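Side-chain contacts in isocitrate dehydrogenase [NAD] subunit 1, mitochondrial (Saccharomyces cerevisiae, PDB 3BLX), which acts in the citric acid cycle as part of the octameric enzyme that oxidatively decarboxylates isocitrate to 2-oxoglutarate with NAD(+), and also binds 5'-untranslated leaders of mitochondrial mRNAs: residues Thr38-Glu43 with Thr309-Ala314; Gly16-Thr21 with Leu302-Tyr307; Ile319-His324 with Thr339-Asn344; Leu256-Asn261 with Ser295-Asn300. All blocks are in the same frame, centred on the assembly; numbering follows the deposited sequence.

Interaction 1: Thr38-Glu43 with Thr309-Ala314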
# COMPACT_ATOMS: atom_id res chain seq x y z
N THR E 38 -0.48 -6.19 -41.62
CA THR E 38 0.13 -6.49 -42.92
C THR E 38 1.44 -5.72 -43.16
O THR E 38 2.47 -6.30 -43.50
CB THR E 38 -0.86 -6.21 -44.10
OG1 THR E 38 -1.99 -7.08 -44.02
CG2 THR E 38 -0.19 -6.44 -45.42
N ILE E 39 1.41 -4.42 -43.00
CA ILE E 39 2.64 -3.64 -43.08
C ILE E 39 3.69 -4.11 -42.07
O ILE E 39 4.89 -4.12 -42.36
CB ILE E 39 2.37 -2.17 -42.84
CG1 ILE E 39 1.39 -1.63 -43.89
CG2 ILE E 39 3.67 -1.39 -42.85
CD1 ILE E 39 0.97 -0.18 -43.66
N PHE E 40 3.25 -4.51 -40.88
CA PHE E 40 4.19 -4.92 -39.84
C PHE E 40 4.90 -6.23 -40.14
O PHE E 40 6.09 -6.33 -39.95
CB PHE E 40 3.52 -4.97 -38.45
CG PHE E 40 3.56 -3.66 -37.69
CD1 PHE E 40 3.45 -2.45 -38.36
CD2 PHE E 40 3.65 -3.65 -36.33
CE1 PHE E 40 3.47 -1.27 -37.66
CE2 PHE E 40 3.65 -2.48 -35.63
CZ PHE E 40 3.57 -1.28 -36.30
N GLU E 41 4.17 -7.24 -40.60
CA GLU E 41 4.80 -8.49 -41.01
C GLU E 41 5.74 -8.28 -42.20
O GLU E 41 6.78 -8.92 -42.30
CB GLU E 41 3.75 -9.57 -41.34
CG GLU E 41 3.02 -9.36 -42.65
CD GLU E 41 2.16 -10.56 -43.05
OE1 GLU E 41 1.37 -10.42 -44.03
OE2 GLU E 41 2.26 -11.62 -42.40
N ALA E 42 5.37 -7.36 -43.09
CA ALA E 42 6.14 -7.10 -44.30
C ALA E 42 7.47 -6.47 -43.96
O ALA E 42 8.45 -6.65 -44.67
CB ALA E 42 5.36 -6.19 -45.23
N GLU E 43 7.49 -5.70 -42.89
CA GLU E 43 8.68 -5.00 -42.47
C GLU E 43 9.42 -5.87 -41.45
O GLU E 43 10.50 -5.52 -40.97
CB GLU E 43 8.27 -3.67 -41.85
CG GLU E 43 9.37 -2.66 -41.79
CD GLU E 43 9.72 -2.11 -43.15
OE1 GLU E 43 10.80 -1.50 -43.28
OE2 GLU E 43 8.93 -2.29 -44.08
N THR E 309 10.12 5.62 -38.79
CA THR E 309 10.46 6.67 -39.74
C THR E 309 10.18 6.15 -41.15
O THR E 309 9.63 6.87 -41.99
CB THR E 309 11.93 7.11 -39.61
OG1 THR E 309 12.20 7.40 -38.23
CG2 THR E 309 12.18 8.34 -40.43
N ARG E 310 10.52 4.89 -41.39
CA ARG E 310 10.31 4.28 -42.69
C ARG E 310 8.83 4.19 -43.04
O ARG E 310 8.42 4.64 -44.11
CB ARG E 310 10.97 2.90 -42.73
CG ARG E 310 12.49 2.94 -42.74
CD ARG E 310 13.07 1.56 -42.50
NE ARG E 310 12.46 0.54 -43.35
CZ ARG E 310 12.79 0.35 -44.61
NH1 ARG E 310 13.72 1.11 -45.17
NH2 ARG E 310 12.20 -0.61 -45.32
N ILE E 311 8.05 3.62 -42.13
CA ILE E 311 6.62 3.45 -42.35
C ILE E 311 5.94 4.79 -42.55
O ILE E 311 5.04 4.93 -43.37
CB ILE E 311 5.95 2.75 -41.20
CG1 ILE E 311 6.40 1.29 -41.16
CG2 ILE E 311 4.44 2.87 -41.34
CD1 ILE E 311 5.89 0.53 -39.97
N SER E 312 6.41 5.79 -41.81
CA SER E 312 5.85 7.12 -41.93
C SER E 312 6.16 7.76 -43.29
O SER E 312 5.31 8.42 -43.89
CB SER E 312 6.35 8.01 -40.80
OG SER E 312 5.67 9.26 -40.78
N LYS E 313 7.39 7.58 -43.78
CA LYS E 313 7.78 8.13 -45.07
C LYS E 313 7.00 7.44 -46.19
O LYS E 313 6.46 8.09 -47.09
CB LYS E 313 9.28 7.97 -45.28
CG LYS E 313 9.84 8.75 -46.46
CD LYS E 313 11.34 8.55 -46.60
CE LYS E 313 11.91 9.42 -47.70
NZ LYS E 313 13.40 9.30 -47.77
N ALA E 314 6.91 6.13 -46.13
CA ALA E 314 6.09 5.38 -47.06
C ALA E 314 4.64 5.90 -47.20
O ALA E 314 4.16 6.08 -48.31
CB ALA E 314 6.10 3.87 -46.70
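The guanidinium of R310 presents its NE and NH2 edge to E43, and both N-H groups converge on a single carboxylate oxygen. E43 OE1 lies 2.6 Å from R310 NE and also 2.6 Å from R310 NH2, almost in the guanidinium plane. NH2 reaches the syn lone pair of OE1, whereas NE meets this oxygen nearly along its C-O bond; both hydrogen bonds of this salt bridge are bent, at 139° and 142° respectively. The carboxylate plane is turned 35° from the guanidinium. Both chains are bent, E43 at chi2 and R310 at chi3, and the two side chains cross at a slant. With a methionine in place of R310, the buried carboxylate of E43 would probably be left without its positive mate. On the F40 ring, CE1 receives I311 CD1 obliquely at 3.8 Å, while W49 packs against the same ring at an inclined angle. The contact joins helix 27-42, near the start of the chain, to helix 306-320, near its end, within the alpha/beta domain that both termini of isocitrate and isopropylmalate dehydrogenases help to build. Alongside this, I39 CG2 lies 4.1 Å from I311 CD1, and I292 of helix 289-302 touches both isoleucines. R310 NH2 also makes a weak hydrogen bond to L346 O.

Interaction 2: Gly16-Thr21 with Leu302-Tyr307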
# COMPACT_ATOMS: atom_id res chain seq x y z
N GLY E 16 13.92 -9.84 -27.35
CA GLY E 16 13.87 -8.85 -28.41
C GLY E 16 12.48 -8.58 -28.96
O GLY E 16 12.29 -7.59 -29.67
N ARG E 17 11.51 -9.45 -28.64
CA ARG E 17 10.13 -9.28 -29.15
C ARG E 17 9.13 -8.71 -28.14
O ARG E 17 8.93 -9.23 -27.03
CB ARG E 17 9.57 -10.62 -29.63
CG ARG E 17 10.27 -11.21 -30.80
CD ARG E 17 9.39 -12.28 -31.45
NE ARG E 17 9.62 -12.20 -32.88
CZ ARG E 17 8.85 -11.54 -33.74
NH1 ARG E 17 7.74 -10.94 -33.34
NH2 ARG E 17 9.20 -11.52 -35.01
N PHE E 18 8.43 -7.66 -28.55
CA PHE E 18 7.38 -7.11 -27.70
C PHE E 18 6.06 -7.81 -27.91
O PHE E 18 5.72 -8.16 -29.03
CB PHE E 18 7.17 -5.68 -28.05
CG PHE E 18 8.35 -4.81 -27.82
CD1 PHE E 18 8.56 -4.24 -26.58
CD2 PHE E 18 9.23 -4.53 -28.85
CE1 PHE E 18 9.64 -3.40 -26.37
CE2 PHE E 18 10.31 -3.70 -28.63
CZ PHE E 18 10.51 -3.14 -27.39
N THR E 19 5.33 -8.06 -26.83
CA THR E 19 3.94 -8.50 -26.94
C THR E 19 3.05 -7.28 -26.76
O THR E 19 3.04 -6.70 -25.70
CB THR E 19 3.58 -9.51 -25.86
OG1 THR E 19 4.45 -10.64 -25.98
CG2 THR E 19 2.14 -9.97 -26.03
N VAL E 20 2.33 -6.86 -27.80
CA VAL E 20 1.38 -5.78 -27.61
C VAL E 20 -0.09 -6.18 -27.82
O VAL E 20 -0.43 -6.97 -28.68
CB VAL E 20 1.74 -4.50 -28.40
CG1 VAL E 20 3.16 -4.62 -28.96
CG2 VAL E 20 0.71 -4.20 -29.45
N THR E 21 -0.95 -5.64 -26.97
CA THR E 21 -2.38 -5.86 -27.07
C THR E 21 -2.93 -5.25 -28.37
O THR E 21 -2.60 -4.11 -28.74
CB THR E 21 -3.11 -5.29 -25.84
OG1 THR E 21 -2.63 -5.95 -24.68
CG2 THR E 21 -4.62 -5.53 -25.91
N LEU E 302 7.88 2.44 -28.21
CA LEU E 302 8.53 1.18 -27.89
C LEU E 302 10.04 1.24 -28.07
O LEU E 302 10.74 0.28 -27.76
CB LEU E 302 7.96 0.09 -28.77
CG LEU E 302 6.57 -0.34 -28.35
CD1 LEU E 302 6.02 -1.31 -29.36
CD2 LEU E 302 6.66 -0.98 -26.99
N GLY E 303 10.53 2.36 -28.61
CA GLY E 303 11.94 2.54 -28.89
C GLY E 303 12.42 2.01 -30.24
O GLY E 303 13.61 2.12 -30.56
N LEU E 304 11.50 1.42 -31.00
CA LEU E 304 11.81 1.02 -32.36
C LEU E 304 12.04 2.31 -33.12
O LEU E 304 13.05 2.98 -32.90
CB LEU E 304 10.68 0.18 -32.92
CG LEU E 304 10.56 -1.13 -32.11
CD1 LEU E 304 9.43 -2.01 -32.60
CD2 LEU E 304 11.88 -1.92 -32.08
N ASN E 305 11.14 2.69 -34.01
CA ASN E 305 11.20 4.04 -34.59
C ASN E 305 12.20 4.33 -35.73
O ASN E 305 12.10 5.35 -36.42
CB ASN E 305 11.18 5.14 -33.49
CG ASN E 305 12.55 5.50 -32.97
OD1 ASN E 305 13.52 5.50 -33.72
ND2 ASN E 305 12.64 5.84 -31.68
N GLU E 306 13.15 3.45 -35.95
CA GLU E 306 13.80 3.40 -37.25
C GLU E 306 12.68 2.89 -38.14
O GLU E 306 12.36 3.51 -39.15
CB GLU E 306 14.97 2.43 -37.24
CG GLU E 306 15.95 2.61 -36.06
CD GLU E 306 15.53 1.85 -34.77
OE1 GLU E 306 14.77 0.85 -34.85
OE2 GLU E 306 15.99 2.26 -33.68
N TYR E 307 12.06 1.79 -37.72
CA TYR E 307 10.87 1.26 -38.39
C TYR E 307 9.76 2.32 -38.53
O TYR E 307 9.00 2.33 -39.50
CB TYR E 307 10.30 0.08 -37.61
CG TYR E 307 11.13 -1.18 -37.60
CD1 TYR E 307 11.96 -1.49 -36.52
CD2 TYR E 307 11.06 -2.08 -38.65
CE1 TYR E 307 12.70 -2.65 -36.51
CE2 TYR E 307 11.79 -3.25 -38.64
CZ TYR E 307 12.61 -3.53 -37.57
OH TYR E 307 13.34 -4.69 -37.56
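Strand 17-25 of the large mixed sheet meets here the turn that ends helix 289-302, where G303, at positive phi, completes a Schellman motif. L302, just before that glycine, sends CD2 over one face of the F18 ring in a CH-pi contact, 4.1 Å from the ring centroid and 25° off the normal. The methyl sits off centre, over the CD1 and CE1 side, with F18 CD1 3.8 Å from L302 CD2. At the far end of the ring, F18 CZ approaches the carbonyl O of L302 at 3.4 Å. L304 CD2 comes obliquely to F18 CE2 at 4.2 Å, and L302 CD1 reaches back to V20 CG1 at 4.4 Å. With CG anti to its carbonyl carbon (chi1 -62°), F18 reaches toward the turn, and both leucines lie on the same side of its ring. An alanine here would take the ring away and is likely to leave L302 CD2 and L304 CD2 without their partner on the strand. V20 also packs on M298 of helix 289-302 and on I47 and W49 of strand 47-51, which pairs with this strand; L304 rests on L299, and R17 NE bonds to H301 O of a neighbouring subunit.

Interaction 3: Ile319-His324 with Thr339-Asn344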
# COMPACT_ATOMS: atom_id res chain seq x y z
N ILE E 319 0.54 8.96 -50.24
CA ILE E 319 -0.60 9.86 -50.35
C ILE E 319 -0.22 11.15 -51.11
O ILE E 319 -1.08 11.81 -51.71
CB ILE E 319 -1.36 10.16 -48.96
CG1 ILE E 319 -0.94 11.49 -48.36
CG2 ILE E 319 -1.27 9.02 -47.95
CD1 ILE E 319 -1.87 12.60 -48.77
N ALA E 320 1.06 11.50 -51.11
CA ALA E 320 1.53 12.66 -51.88
C ALA E 320 1.31 12.51 -53.41
O ALA E 320 0.92 13.47 -54.08
CB ALA E 320 2.97 12.95 -51.58
N GLU E 321 1.58 11.32 -53.94
CA GLU E 321 1.25 10.99 -55.32
C GLU E 321 -0.17 10.45 -55.38
O GLU E 321 -0.45 9.35 -54.89
CB GLU E 321 2.20 9.90 -55.83
CG GLU E 321 3.65 10.11 -55.42
CD GLU E 321 4.44 8.81 -55.40
OE1 GLU E 321 3.82 7.72 -55.59
OE2 GLU E 321 5.68 8.89 -55.19
N GLY E 322 -1.07 11.21 -56.00
CA GLY E 322 -2.49 10.89 -55.99
C GLY E 322 -2.92 9.49 -56.39
O GLY E 322 -4.12 9.21 -56.43
N LYS E 323 -1.96 8.62 -56.69
CA LYS E 323 -2.25 7.26 -57.16
C LYS E 323 -2.38 6.31 -55.99
O LYS E 323 -1.57 6.37 -55.05
CB LYS E 323 -1.15 6.76 -58.11
CG LYS E 323 -0.60 7.79 -59.12
CD LYS E 323 -1.72 8.63 -59.80
CE LYS E 323 -2.76 7.78 -60.58
NZ LYS E 323 -3.97 8.57 -61.02
N HIS E 324 -3.38 5.43 -56.04
CA HIS E 324 -3.58 4.43 -54.99
C HIS E 324 -4.15 4.97 -53.67
O HIS E 324 -4.37 4.22 -52.72
CB HIS E 324 -2.29 3.68 -54.70
CG HIS E 324 -1.82 2.85 -55.85
ND1 HIS E 324 -0.78 3.24 -56.65
CD2 HIS E 324 -2.26 1.66 -56.33
CE1 HIS E 324 -0.58 2.32 -57.58
NE2 HIS E 324 -1.46 1.35 -57.40
N THR E 339 -2.70 -0.13 -48.91
CA THR E 339 -1.76 -0.86 -48.07
C THR E 339 -0.63 -1.45 -48.91
O THR E 339 0.55 -1.26 -48.59
CB THR E 339 -2.43 -2.00 -47.29
OG1 THR E 339 -3.47 -1.47 -46.46
CG2 THR E 339 -1.42 -2.71 -46.42
N ASN E 340 -1.01 -2.15 -49.98
CA ASN E 340 -0.04 -2.78 -50.87
C ASN E 340 0.94 -1.80 -51.53
O ASN E 340 2.13 -2.12 -51.68
CB ASN E 340 -0.74 -3.66 -51.89
CG ASN E 340 -1.38 -4.88 -51.26
OD1 ASN E 340 -0.93 -5.36 -50.21
ND2 ASN E 340 -2.44 -5.39 -51.89
N GLU E 341 0.46 -0.61 -51.90
CA GLU E 341 1.30 0.45 -52.42
C GLU E 341 2.33 0.89 -51.39
O GLU E 341 3.49 1.15 -51.72
CB GLU E 341 0.46 1.66 -52.85
CG GLU E 341 0.75 2.22 -54.27
CD GLU E 341 2.22 2.57 -54.57
OE1 GLU E 341 2.58 3.77 -54.44
OE2 GLU E 341 3.01 1.68 -54.97
N ILE E 342 1.91 0.99 -50.13
CA ILE E 342 2.82 1.38 -49.06
C ILE E 342 3.88 0.31 -48.85
O ILE E 342 5.06 0.62 -48.80
CB ILE E 342 2.05 1.64 -47.74
CG1 ILE E 342 1.29 2.96 -47.82
CG2 ILE E 342 3.00 1.68 -46.56
CD1 ILE E 342 0.19 3.08 -46.78
N ILE E 343 3.46 -0.94 -48.73
CA ILE E 343 4.38 -2.05 -48.59
C ILE E 343 5.35 -2.10 -49.76
O ILE E 343 6.52 -2.47 -49.59
CB ILE E 343 3.61 -3.37 -48.54
CG1 ILE E 343 2.78 -3.42 -47.26
CG2 ILE E 343 4.58 -4.55 -48.59
CD1 ILE E 343 1.91 -4.66 -47.16
N ASN E 344 4.88 -1.71 -50.95
CA ASN E 344 5.70 -1.70 -52.15
C ASN E 344 6.83 -0.67 -52.09
O ASN E 344 7.95 -0.96 -52.49
CB ASN E 344 4.82 -1.49 -53.39
CG ASN E 344 5.62 -1.49 -54.69
OD1 ASN E 344 6.19 -2.51 -55.05
ND2 ASN E 344 5.66 -0.34 -55.38
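The apolar part of the contact is a CH-pi arrangement in which the CG methylene of E341 lies over one face of the H324 imidazole. E341 CG is 3.3 Å from the ring centroid, 28° off the normal, and displaced toward the rim on the ND1 side. Behind it, E341 CB lies 3.9 Å from H324 CB, so the aliphatic stem of the glutamate covers the inner part of the histidine, and the two side chains cross at about a right angle. At H324, chi1 of -65° sets the ring beside the backbone N.

The polar part is looser. The E341 chain bends at chi2, and its carboxylate is inclined 34° to the imidazole with E341 OE1 4.1 Å from H324 ND1, too far for a bond. E341 OE1 also stands 4.3 Å from E321 OE1; this proximity of like charges is probably offset by K345, which forms a salt bridge with E321. N344, one helical turn on from E341, gives a weak hydrogen bond from its ND2 to E341 OE2 at 3.4 Å.

The site lies at the protein surface, where the chain leaves helix 306-320 and passes beside helix 335-347. E341 also touches T318 of the first helix, and I342 packs on A314, V315 and T318. Across helix 335-347, T339 and I343 lean on helix 27-42.

Interaction 4: Leu256-Asn261 with Ser295-Asn300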
# COMPACT_ATOMS: atom_id res chain seq x y z
N LEU E 256 -7.19 10.81 -41.24
CA LEU E 256 -5.79 11.26 -41.30
C LEU E 256 -5.17 11.66 -39.95
O LEU E 256 -4.05 12.20 -39.91
CB LEU E 256 -5.70 12.47 -42.22
CG LEU E 256 -6.31 12.23 -43.59
CD1 LEU E 256 -6.49 13.55 -44.34
CD2 LEU E 256 -5.42 11.29 -44.33
N VAL E 257 -5.90 11.40 -38.87
CA VAL E 257 -5.56 11.89 -37.55
C VAL E 257 -4.99 10.85 -36.62
O VAL E 257 -5.72 9.99 -36.14
CB VAL E 257 -6.82 12.38 -36.85
CG1 VAL E 257 -6.45 12.91 -35.47
CG2 VAL E 257 -7.51 13.43 -37.69
N ALA E 258 -3.69 10.93 -36.34
CA ALA E 258 -3.06 9.99 -35.40
C ALA E 258 -3.48 10.31 -33.95
O ALA E 258 -3.84 11.43 -33.63
CB ALA E 258 -1.54 10.00 -35.54
N GLY E 259 -3.42 9.32 -33.08
CA GLY E 259 -3.80 9.54 -31.71
C GLY E 259 -3.10 8.60 -30.75
O GLY E 259 -2.63 7.52 -31.14
N ALA E 260 -3.04 9.03 -29.49
CA ALA E 260 -2.47 8.22 -28.43
C ALA E 260 -3.13 8.53 -27.11
O ALA E 260 -3.54 9.66 -26.87
CB ALA E 260 -0.94 8.44 -28.34
N ASN E 261 -3.21 7.53 -26.26
CA ASN E 261 -3.71 7.72 -24.91
C ASN E 261 -2.72 7.23 -23.87
O ASN E 261 -2.29 6.08 -23.90
CB ASN E 261 -5.03 6.99 -24.79
CG ASN E 261 -6.07 7.57 -25.70
OD1 ASN E 261 -6.63 8.63 -25.42
ND2 ASN E 261 -6.33 6.89 -26.80
N SER E 295 0.01 3.80 -35.29
CA SER E 295 0.90 2.65 -35.22
C SER E 295 2.34 3.09 -35.07
O SER E 295 3.12 2.42 -34.39
CB SER E 295 0.78 1.83 -36.51
OG SER E 295 1.17 0.52 -36.30
N THR E 296 2.71 4.18 -35.74
CA THR E 296 4.08 4.63 -35.70
C THR E 296 4.37 5.38 -34.41
O THR E 296 5.48 5.29 -33.90
CB THR E 296 4.49 5.43 -36.95
OG1 THR E 296 3.95 6.75 -36.89
CG2 THR E 296 4.01 4.73 -38.19
N LEU E 297 3.39 6.10 -33.87
CA LEU E 297 3.51 6.68 -32.53
C LEU E 297 3.86 5.59 -31.54
O LEU E 297 4.69 5.77 -30.66
CB LEU E 297 2.23 7.38 -32.10
CG LEU E 297 1.91 8.69 -32.81
CD1 LEU E 297 0.66 9.36 -32.23
CD2 LEU E 297 3.08 9.62 -32.68
N MET E 298 3.21 4.45 -31.67
CA MET E 298 3.48 3.29 -30.83
C MET E 298 4.91 2.78 -31.02
O MET E 298 5.58 2.46 -30.05
CB MET E 298 2.46 2.17 -31.08
CG MET E 298 2.63 1.02 -30.16
SD MET E 298 1.68 -0.40 -30.66
CE MET E 298 2.50 -0.81 -32.22
N LEU E 299 5.37 2.70 -32.26
CA LEU E 299 6.73 2.27 -32.53
C LEU E 299 7.75 3.19 -31.84
O LEU E 299 8.65 2.72 -31.15
CB LEU E 299 6.98 2.22 -34.04
CG LEU E 299 6.27 1.08 -34.80
CD1 LEU E 299 6.45 1.24 -36.28
CD2 LEU E 299 6.72 -0.30 -34.34
N ASN E 300 7.59 4.50 -32.02
CA ASN E 300 8.40 5.50 -31.33
C ASN E 300 8.48 5.22 -29.83
O ASN E 300 9.55 5.19 -29.24
CB ASN E 300 7.82 6.90 -31.53
CG ASN E 300 8.13 7.49 -32.91
OD1 ASN E 300 9.00 7.00 -33.64
ND2 ASN E 300 7.41 8.55 -33.27
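L297 lays its CD1 methyl over the strand backbone between A258 and A260. A258 CB is 4.0 Å from L297 CD1, and A260 CB, two residues further along the same strand face, is 4.3 Å from that methyl. Between them G259 offers backbone alone, its carbonyl O 3.9 Å from L297 CD1. The leucine CG stands anti to its own carbonyl carbon (chi1 -72°) and chi2 is extended (-176°), which carries CD1 straight out from the helix to the sheet. The two small methyls and the glycine thus form a shallow seat for one branch of one large residue. Closest approach of the axes of strand 258-261 and helix 295-300 is 8.2 Å, and their directions differ by 49°. Nearby, F269 of the adjacent strand 267-269 touches both A260 and L297, and the S294 hydroxyl bonds to the G259 nitrogen. Elsewhere on the helix, S295 and L299 meet F40, while T296 and L299 meet I311. G259 lies about 10 Å from the side chain of R129, which probably binds substrate, as in relatives. The contact is part of the helix-on-sheet layering of the alpha/beta isocitrate and isopropylmalate dehydrogenase fold.

Overall arrangement
Helix 289-302 and helix 306-320 tie the four contacts together. Interactions 1, 2 and 3 all use helix 306-320 or the turn leading into it, from interaction 2 at its start to interaction 3 at its end; the centres of interactions 2 and 3 are about 24 Å apart and the two do not touch. Interaction 1 lies between, its centre about 12 Å from that of interaction 3 and about 13 Å from that of interaction 2; I343 packs against T38 and A42, and Y307 meets the E43 backbone. Interaction 4 is the innermost, about 7 Å from the chain centre, and L299 links it to F40, I311 and L304. It alone approaches the predicted substrate site at R129; the others lie away from the annotated sites.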